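Local coordinates for protein lysine-sensitive aspartokinase 3 (PDB 2J0W) that phosphorylates L-aspartate with ATP to 4-phospho-L-aspartate, opening the route to lysine, and is switched off by lysine through its ACT domains, at residues A[300-305]-A[389-394]; A[415-420]-A[428-433]. One frame throughout, in Å; residues are numbered along the deposited sequence.

Contact 1: A[300-305]-A[389-394]; sequences RALALR and VALIGN
Val389 meets Leu304 at a non-hydrogen-bonded position of the antiparallel pair, where its CG2 lies 4.2 Å from Leu304 CD1 and the two side chains pass at a slant. Its CA-H also points to the carbonyl of Ala303, and there Ala390 N donates to Ala303 O at 2.9 Å. Ala390 O in turn accepts from Ala303 N, so the two alanines form a regular hydrogen-bonded pair. Their methyls share one face with Ala301 and Ile392, and CB of Ala303 stands 4.4 Å from CB of Ala390.

Leu391 is on the other face with Leu302, Leu304 and Val389. With CG anti to its backbone N (chi1 164°), Leu391 brings CD1 to 3.6 Å from CD2 of Leu302 and close to the carbonyl oxygen of Ala301. Leu302 also packs against Leu443 and Phe448 of helix 436-448, which covers this face. The layering is that of an ACT-type fold, an antiparallel sheet with helices packed on it, and the strand axes run at 157° to each other.

At Ile392 the opposite strand carries an extra residue. Ile392 N bonds to Ala301 O at 2.9 Å, nearly straight at 170°, but Ile392 O receives two donors: Arg300 N at 2.7 Å and Ala301 N at 3.3 Å. Two residues facing one make a classic beta bulge. On the alanine face the Ile392 side chain touches Met251 of helix 245-253. Met251 also meets Ala301, whose side chain lies about 6 Å from the bound ADP. Beyond Gly393, the amide nitrogen of Asn394 approaches the aliphatic part of Arg300 but bonds to Pro297 O, while Arg300 NE forms a salt bridge with Glu247.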
ATOM      1  N   ARG A 300      17.976  -0.669  14.408  1.00 64.43           N
ATOM      2  CA  ARG A 300      19.381  -0.641  14.004  1.00 62.74           C
ATOM      3  C   ARG A 300      19.777   0.739  13.540  1.00 61.09           C
ATOM      4  O   ARG A 300      20.759   1.299  14.015  1.00 61.72           O
ATOM      5  CB  ARG A 300      19.663  -1.605  12.855  1.00 63.03           C
ATOM      6  CG  ARG A 300      19.823  -3.054  13.236  1.00 69.86           C
ATOM      7  CD  ARG A 300      21.231  -3.429  13.677  1.00 62.78           C
ATOM      8  NE  ARG A 300      21.334  -4.886  13.712  1.00 67.30           N
ATOM      9  CZ  ARG A 300      22.366  -5.579  14.183  1.00 74.41           C
ATOM     10  NH1 ARG A 300      23.425  -4.957  14.681  1.00 74.14           N
ATOM     11  NH2 ARG A 300      22.332  -6.908  14.149  1.00 77.92           N
ATOM     12  N   ALA A 301      19.006   1.289  12.609  1.00 61.58           N
ATOM     13  CA  ALA A 301      19.340   2.592  12.070  1.00 59.33           C
ATOM     14  C   ALA A 301      18.219   3.287  11.329  1.00 57.69           C
ATOM     15  O   ALA A 301      17.106   2.789  11.229  1.00 59.61           O
ATOM     16  CB  ALA A 301      20.533   2.452  11.153  1.00 58.02           C
ATOM     17  N   LEU A 302      18.549   4.461  10.812  1.00 55.89           N
ATOM     18  CA  LEU A 302      17.630   5.274  10.041  1.00 54.99           C
ATOM     19  C   LEU A 302      18.300   5.499   8.691  1.00 54.63           C
ATOM     20  O   LEU A 302      19.520   5.636   8.611  1.00 56.31           O
ATOM     21  CB  LEU A 302      17.398   6.615  10.732  1.00 56.77           C
ATOM     22  CG  LEU A 302      16.845   6.540  12.156  1.00 58.72           C
ATOM     23  CD1 LEU A 302      16.849   7.926  12.766  1.00 39.93           C
ATOM     24  CD2 LEU A 302      15.435   5.956  12.138  1.00 58.11           C
ATOM     25  N   ALA A 303      17.499   5.521   7.632  1.00 54.20           N
ATOM     26  CA  ALA A 303      18.000   5.729   6.277  1.00 46.99           C
ATOM     27  C   ALA A 303      17.167   6.808   5.603  1.00 45.32           C
ATOM     28  O   ALA A 303      15.942   6.854   5.756  1.00 43.75           O
ATOM     29  CB  ALA A 303      17.921   4.435   5.487  1.00 26.30           C
ATOM     30  N   LEU A 304      17.842   7.671   4.855  1.00 47.26           N
ATOM     31  CA  LEU A 304      17.189   8.766   4.149  1.00 48.86           C
ATOM     32  C   LEU A 304      17.328   8.590   2.640  1.00 49.70           C
ATOM     33  O   LEU A 304      18.407   8.277   2.144  1.00 49.89           O
ATOM     34  CB  LEU A 304      17.827  10.085   4.576  1.00 46.23           C
ATOM     35  CG  LEU A 304      17.435  11.365   3.843  1.00 57.41           C
ATOM     36  CD1 LEU A 304      16.023  11.803   4.240  1.00 53.43           C
ATOM     37  CD2 LEU A 304      18.451  12.446   4.204  1.00 59.61           C
ATOM     38  N   ARG A 305      16.225   8.763   1.918  1.00 51.68           N
ATOM     39  CA  ARG A 305      16.232   8.662   0.456  1.00 50.96           C
ATOM     40  C   ARG A 305      15.593   9.954  -0.048  1.00 52.50           C
ATOM     41  O   ARG A 305      14.392  10.174   0.097  1.00 53.01           O
ATOM     42  CB  ARG A 305      15.431   7.445  -0.013  1.00 50.17           C
ATOM     43  CG  ARG A 305      15.905   6.898  -1.344  1.00 51.49           C
ATOM     44  CD  ARG A 305      15.349   5.505  -1.626  1.00 50.84           C
ATOM     45  NE  ARG A 305      13.930   5.518  -1.983  1.00 45.45           N
ATOM     46  CZ  ARG A 305      13.212   4.414  -2.153  1.00 44.93           C
ATOM     47  NH1 ARG A 305      13.783   3.222  -1.999  1.00 40.19           N
ATOM     48  NH2 ARG A 305      11.929   4.494  -2.473  1.00 48.59           N
ATOM     49  N   VAL A 389      11.989   8.580   4.804  1.00 56.59           N
ATOM     50  CA  VAL A 389      12.723   8.254   6.021  1.00 55.29           C
ATOM     51  C   VAL A 389      12.330   6.832   6.431  1.00 54.30           C
ATOM     52  O   VAL A 389      11.149   6.518   6.591  1.00 55.01           O
ATOM     53  CB  VAL A 389      12.420   9.242   7.180  1.00 48.02           C
ATOM     54  CG1 VAL A 389      13.062   8.743   8.469  1.00 42.29           C
ATOM     55  CG2 VAL A 389      12.984  10.611   6.853  1.00 46.49           C
ATOM     56  N   ALA A 390      13.329   5.977   6.590  1.00 51.06           N
ATOM     57  CA  ALA A 390      13.091   4.594   6.954  1.00 49.35           C
ATOM     58  C   ALA A 390      13.751   4.195   8.266  1.00 50.22           C
ATOM     59  O   ALA A 390      14.868   4.608   8.550  1.00 53.30           O
ATOM     60  CB  ALA A 390      13.599   3.698   5.850  1.00 40.53           C
ATOM     61  N   LEU A 391      13.057   3.394   9.067  1.00 50.30           N
ATOM     62  CA  LEU A 391      13.614   2.895  10.317  1.00 50.35           C
ATOM     63  C   LEU A 391      13.796   1.405  10.150  1.00 53.21           C
ATOM     64  O   LEU A 391      12.840   0.678   9.894  1.00 56.83           O
ATOM     65  CB  LEU A 391      12.677   3.125  11.491  1.00 52.74           C
ATOM     66  CG  LEU A 391      13.078   2.258  12.697  1.00 61.28           C
ATOM     67  CD1 LEU A 391      14.412   2.723  13.245  1.00 62.04           C
ATOM     68  CD2 LEU A 391      12.015   2.333  13.773  1.00 61.67           C
ATOM     69  N   ILE A 392      15.018   0.937  10.293  1.00 55.89           N
ATOM     70  CA  ILE A 392      15.254  -0.477  10.144  1.00 61.27           C
ATOM     71  C   ILE A 392      15.584  -1.115  11.471  1.00 69.15           C
ATOM     72  O   ILE A 392      16.334  -0.559  12.282  1.00 71.78           O
ATOM     73  CB  ILE A 392      16.374  -0.737   9.148  1.00 58.29           C
ATOM     74  CG1 ILE A 392      15.918  -0.234   7.785  1.00 61.65           C
ATOM     75  CG2 ILE A 392      16.736  -2.227   9.115  1.00 53.08           C
ATOM     76  CD1 ILE A 392      16.784  -0.681   6.665  1.00 73.24           C
ATOM     77  N   GLY A 393      15.003  -2.290  11.681  1.00 69.90           N
ATOM     78  CA  GLY A 393      15.219  -3.022  12.905  1.00 70.81           C
ATOM     79  C   GLY A 393      14.700  -4.429  12.745  1.00 73.17           C
ATOM     80  O   GLY A 393      14.801  -5.021  11.665  1.00 73.77           O
ATOM     81  N   ASN A 394      14.113  -4.959  13.812  1.00 73.21           N
ATOM     82  CA  ASN A 394      13.616  -6.323  13.778  1.00 73.19           C
ATOM     83  C   ASN A 394      12.319  -6.497  14.559  1.00 74.29           C
ATOM     84  O   ASN A 394      12.181  -6.002  15.678  1.00 74.20           O
ATOM     85  CB  ASN A 394      14.713  -7.236  14.319  1.00 68.36           C
ATOM     86  CG  ASN A 394      16.063  -6.950  13.673  1.00 62.47           C
ATOM     87  OD1 ASN A 394      16.333  -7.391  12.556  1.00 53.77           O
ATOM     88  ND2 ASN A 394      16.901  -6.178  14.360  1.00 54.55           N
TER

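Contact 2: A[415-420]-A[428-433]; sequences IRMICY and CFLVPG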
ATOM      1  N   ILE A 415       3.871  14.778   8.124  1.00 61.07           N
ATOM      2  CA  ILE A 415       4.140  13.459   7.609  1.00 59.86           C
ATOM      3  C   ILE A 415       3.154  13.302   6.465  1.00 61.48           C
ATOM      4  O   ILE A 415       1.949  13.465   6.653  1.00 65.28           O
ATOM      5  CB  ILE A 415       3.941  12.435   8.686  1.00 55.13           C
ATOM      6  CG1 ILE A 415       4.840  12.843   9.852  1.00 54.90           C
ATOM      7  CG2 ILE A 415       4.265  11.037   8.152  1.00 62.22           C
ATOM      8  CD1 ILE A 415       5.002  11.829  10.915  1.00 50.56           C
ATOM      9  N   ARG A 416       3.679  13.015   5.275  1.00 57.24           N
ATOM     10  CA  ARG A 416       2.865  12.897   4.070  1.00 54.93           C
ATOM     11  C   ARG A 416       2.426  11.491   3.696  1.00 52.79           C
ATOM     12  O   ARG A 416       1.418  11.299   3.000  1.00 50.39           O
ATOM     13  CB  ARG A 416       3.629  13.491   2.890  1.00 57.17           C
ATOM     14  CG  ARG A 416       2.893  13.384   1.563  1.00 56.27           C
ATOM     15  CD  ARG A 416       1.691  14.313   1.509  1.00 56.32           C
ATOM     16  NE  ARG A 416       0.999  14.211   0.227  1.00 67.24           N
ATOM     17  CZ  ARG A 416       0.090  13.284  -0.068  1.00 65.45           C
ATOM     18  NH1 ARG A 416      -0.252  12.375   0.836  1.00 69.02           N
ATOM     19  NH2 ARG A 416      -0.460  13.254  -1.274  1.00 59.87           N
ATOM     20  N   MET A 417       3.187  10.507   4.142  1.00 47.73           N
ATOM     21  CA  MET A 417       2.873   9.139   3.791  1.00 48.94           C
ATOM     22  C   MET A 417       3.507   8.240   4.824  1.00 51.69           C
ATOM     23  O   MET A 417       4.616   8.500   5.282  1.00 54.73           O
ATOM     24  CB  MET A 417       3.444   8.830   2.402  1.00 38.12           C
ATOM     25  CG  MET A 417       3.037   7.508   1.782  1.00 43.60           C
ATOM     26  SD  MET A 417       3.940   6.103   2.450  1.00 51.93           S
ATOM     27  CE  MET A 417       5.593   6.567   2.092  1.00 54.80           C
ATOM     28  N   ILE A 418       2.788   7.208   5.232  1.00 45.92           N
ATOM     29  CA  ILE A 418       3.354   6.277   6.174  1.00 44.13           C
ATOM     30  C   ILE A 418       3.055   4.919   5.599  1.00 41.89           C
ATOM     31  O   ILE A 418       1.915   4.590   5.311  1.00 40.04           O
ATOM     32  CB  ILE A 418       2.740   6.414   7.568  1.00 47.40           C
ATOM     33  CG1 ILE A 418       2.842   7.866   8.028  1.00 50.76           C
ATOM     34  CG2 ILE A 418       3.503   5.531   8.549  1.00 31.49           C
ATOM     35  CD1 ILE A 418       2.342   8.099   9.416  1.00 48.75           C
ATOM     36  N   CYS A 419       4.095   4.142   5.382  1.00 43.69           N
ATOM     37  CA  CYS A 419       3.909   2.825   4.825  1.00 47.08           C
ATOM     38  C   CYS A 419       4.581   1.887   5.788  1.00 49.92           C
ATOM     39  O   CYS A 419       5.805   1.936   5.964  1.00 49.13           O
ATOM     40  CB  CYS A 419       4.553   2.740   3.446  1.00 45.51           C
ATOM     41  SG  CYS A 419       4.263   1.176   2.645  1.00 66.16           S
ATOM     42  N   TYR A 420       3.771   1.044   6.423  1.00 52.49           N
ATOM     43  CA  TYR A 420       4.270   0.102   7.415  1.00 50.93           C
ATOM     44  C   TYR A 420       3.373  -1.101   7.617  1.00 55.09           C
ATOM     45  O   TYR A 420       2.143  -0.983   7.613  1.00 57.02           O
ATOM     46  CB  TYR A 420       4.443   0.833   8.740  1.00 51.10           C
ATOM     47  CG  TYR A 420       4.678  -0.045   9.943  1.00 54.82           C
ATOM     48  CD1 TYR A 420       5.724  -0.969   9.971  1.00 56.45           C
ATOM     49  CD2 TYR A 420       3.868   0.072  11.071  1.00 52.90           C
ATOM     50  CE1 TYR A 420       5.958  -1.750  11.092  1.00 64.16           C
ATOM     51  CE2 TYR A 420       4.094  -0.703  12.196  1.00 60.41           C
ATOM     52  CZ  TYR A 420       5.140  -1.609  12.202  1.00 67.34           C
ATOM     53  OH  TYR A 420       5.372  -2.351  13.330  1.00 72.56           O
ATOM     54  N   CYS A 428       8.647   3.110   6.986  1.00 58.38           N
ATOM     55  CA  CYS A 428       9.053   4.307   6.260  1.00 56.05           C
ATOM     56  C   CYS A 428       7.979   5.361   6.208  1.00 53.56           C
ATOM     57  O   CYS A 428       6.811   5.101   6.483  1.00 53.79           O
ATOM     58  CB  CYS A 428       9.435   3.950   4.830  1.00 52.04           C
ATOM     59  SG  CYS A 428      10.380   2.447   4.726  1.00 67.97           S
ATOM     60  N   PHE A 429       8.390   6.562   5.841  1.00 51.90           N
ATOM     61  CA  PHE A 429       7.458   7.653   5.699  1.00 53.07           C
ATOM     62  C   PHE A 429       8.095   8.832   4.979  1.00 54.26           C
ATOM     63  O   PHE A 429       9.316   8.964   4.937  1.00 57.37           O
ATOM     64  CB  PHE A 429       6.902   8.060   7.062  1.00 54.32           C
ATOM     65  CG  PHE A 429       7.932   8.536   8.028  1.00 53.37           C
ATOM     66  CD1 PHE A 429       8.185   9.895   8.180  1.00 55.09           C
ATOM     67  CD2 PHE A 429       8.617   7.632   8.826  1.00 53.35           C
ATOM     68  CE1 PHE A 429       9.109  10.352   9.129  1.00 51.95           C
ATOM     69  CE2 PHE A 429       9.543   8.075   9.776  1.00 50.57           C
ATOM     70  CZ  PHE A 429       9.788   9.435   9.929  1.00 52.68           C
ATOM     71  N   LEU A 430       7.256   9.666   4.383  1.00 53.01           N
ATOM     72  CA  LEU A 430       7.726  10.827   3.657  1.00 55.87           C
ATOM     73  C   LEU A 430       7.571  12.083   4.495  1.00 57.57           C
ATOM     74  O   LEU A 430       6.775  12.127   5.436  1.00 59.14           O
ATOM     75  CB  LEU A 430       6.949  10.989   2.337  1.00 53.30           C
ATOM     76  CG  LEU A 430       7.006   9.820   1.338  1.00 50.28           C
ATOM     77  CD1 LEU A 430       6.336  10.228   0.024  1.00 47.12           C
ATOM     78  CD2 LEU A 430       8.458   9.411   1.082  1.00 48.46           C
ATOM     79  N   VAL A 431       8.360  13.095   4.148  1.00 57.91           N
ATOM     80  CA  VAL A 431       8.335  14.404   4.797  1.00 58.20           C
ATOM     81  C   VAL A 431       8.896  15.377   3.765  1.00 57.11           C
ATOM     82  O   VAL A 431       9.722  14.998   2.937  1.00 58.11           O
ATOM     83  CB  VAL A 431       9.220  14.453   6.075  1.00 59.04           C
ATOM     84  CG1 VAL A 431       8.772  13.389   7.061  1.00 64.72           C
ATOM     85  CG2 VAL A 431      10.682  14.256   5.720  1.00 59.79           C
ATOM     86  N   PRO A 432       8.439  16.633   3.778  1.00 55.88           N
ATOM     87  CA  PRO A 432       8.976  17.569   2.790  1.00 55.94           C
ATOM     88  C   PRO A 432      10.505  17.625   2.834  1.00 57.63           C
ATOM     89  O   PRO A 432      11.104  17.637   3.909  1.00 56.13           O
ATOM     90  CB  PRO A 432       8.309  18.893   3.172  1.00 59.10           C
ATOM     91  CG  PRO A 432       8.037  18.726   4.643  1.00 68.38           C
ATOM     92  CD  PRO A 432       7.538  17.313   4.719  1.00 59.24           C
ATOM     93  N   GLY A 433      11.120  17.642   1.653  1.00 60.77           N
ATOM     94  CA  GLY A 433      12.568  17.682   1.539  1.00 62.25           C
ATOM     95  C   GLY A 433      13.347  18.531   2.535  1.00 63.20           C
ATOM     96  O   GLY A 433      14.220  18.016   3.232  1.00 64.12           O
TER
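Leu430 lies against the bent side chain of Met417, its CG 3.6 Å from Met417 CE and also close to Met417 CB. Bends at chi2 (-78°) and chi3 (-58°) fold the methionine back, which brings its terminal methyl onto the leucine. Cutting Leu430 back to an alanine removes CG and both methyls, which is likely to open a gap beside Met417 CE and let the thioether end turn more freely. The other face carries Phe429, whose CD1 is 4.1 Å from CG2 of Ile415, while its CB meets CG1 of Ile418.

The backbones form the two arms of a beta hairpin, with axes at 169°. Cys419 and Cys428 are joined by reciprocal bonds, Cys419 N to Cys428 O at 3.1 Å and Cys428 N to Cys419 O at 3.2 Å. Arg416 N reaches Leu430 O at 3.2 Å from well above the carbonyl plane.

Arg416 ends in a salt bridge from NH2 to Glu383 and a hydrogen bond from NH1 to Gly421 O of the second subunit. Phe407 of helix 402-407 packs on Ile415 and Ile418, strand 386-393 flanks 428-432, and Ile418 and Tyr420 extend the sheet into the second subunit.

How the contacts relate
Both segments of contact 1 precede those of contact 2 in the sequence, and the contacts lie about 12 Å apart, centre to centre, in one antiparallel sheet. Strands 386-393 and 426-432 are neighbours in it, giving the local order 299-313, 386-393, 426-432, 417-420. The join is direct: Val389 N lies 2.7 Å from Phe429 O, a probable hydrogen bond, and Ala390 CB packs on Cys428 SG. Contact 1 is at the end near the amino acid kinase domain, which holds the ADP, whereas contact 2 carries the sheet to the second subunit. Both belong to the region required for homodimerization. The sheet runs from beside the ADP site to the subunit interface, consistent with a structural connection between them.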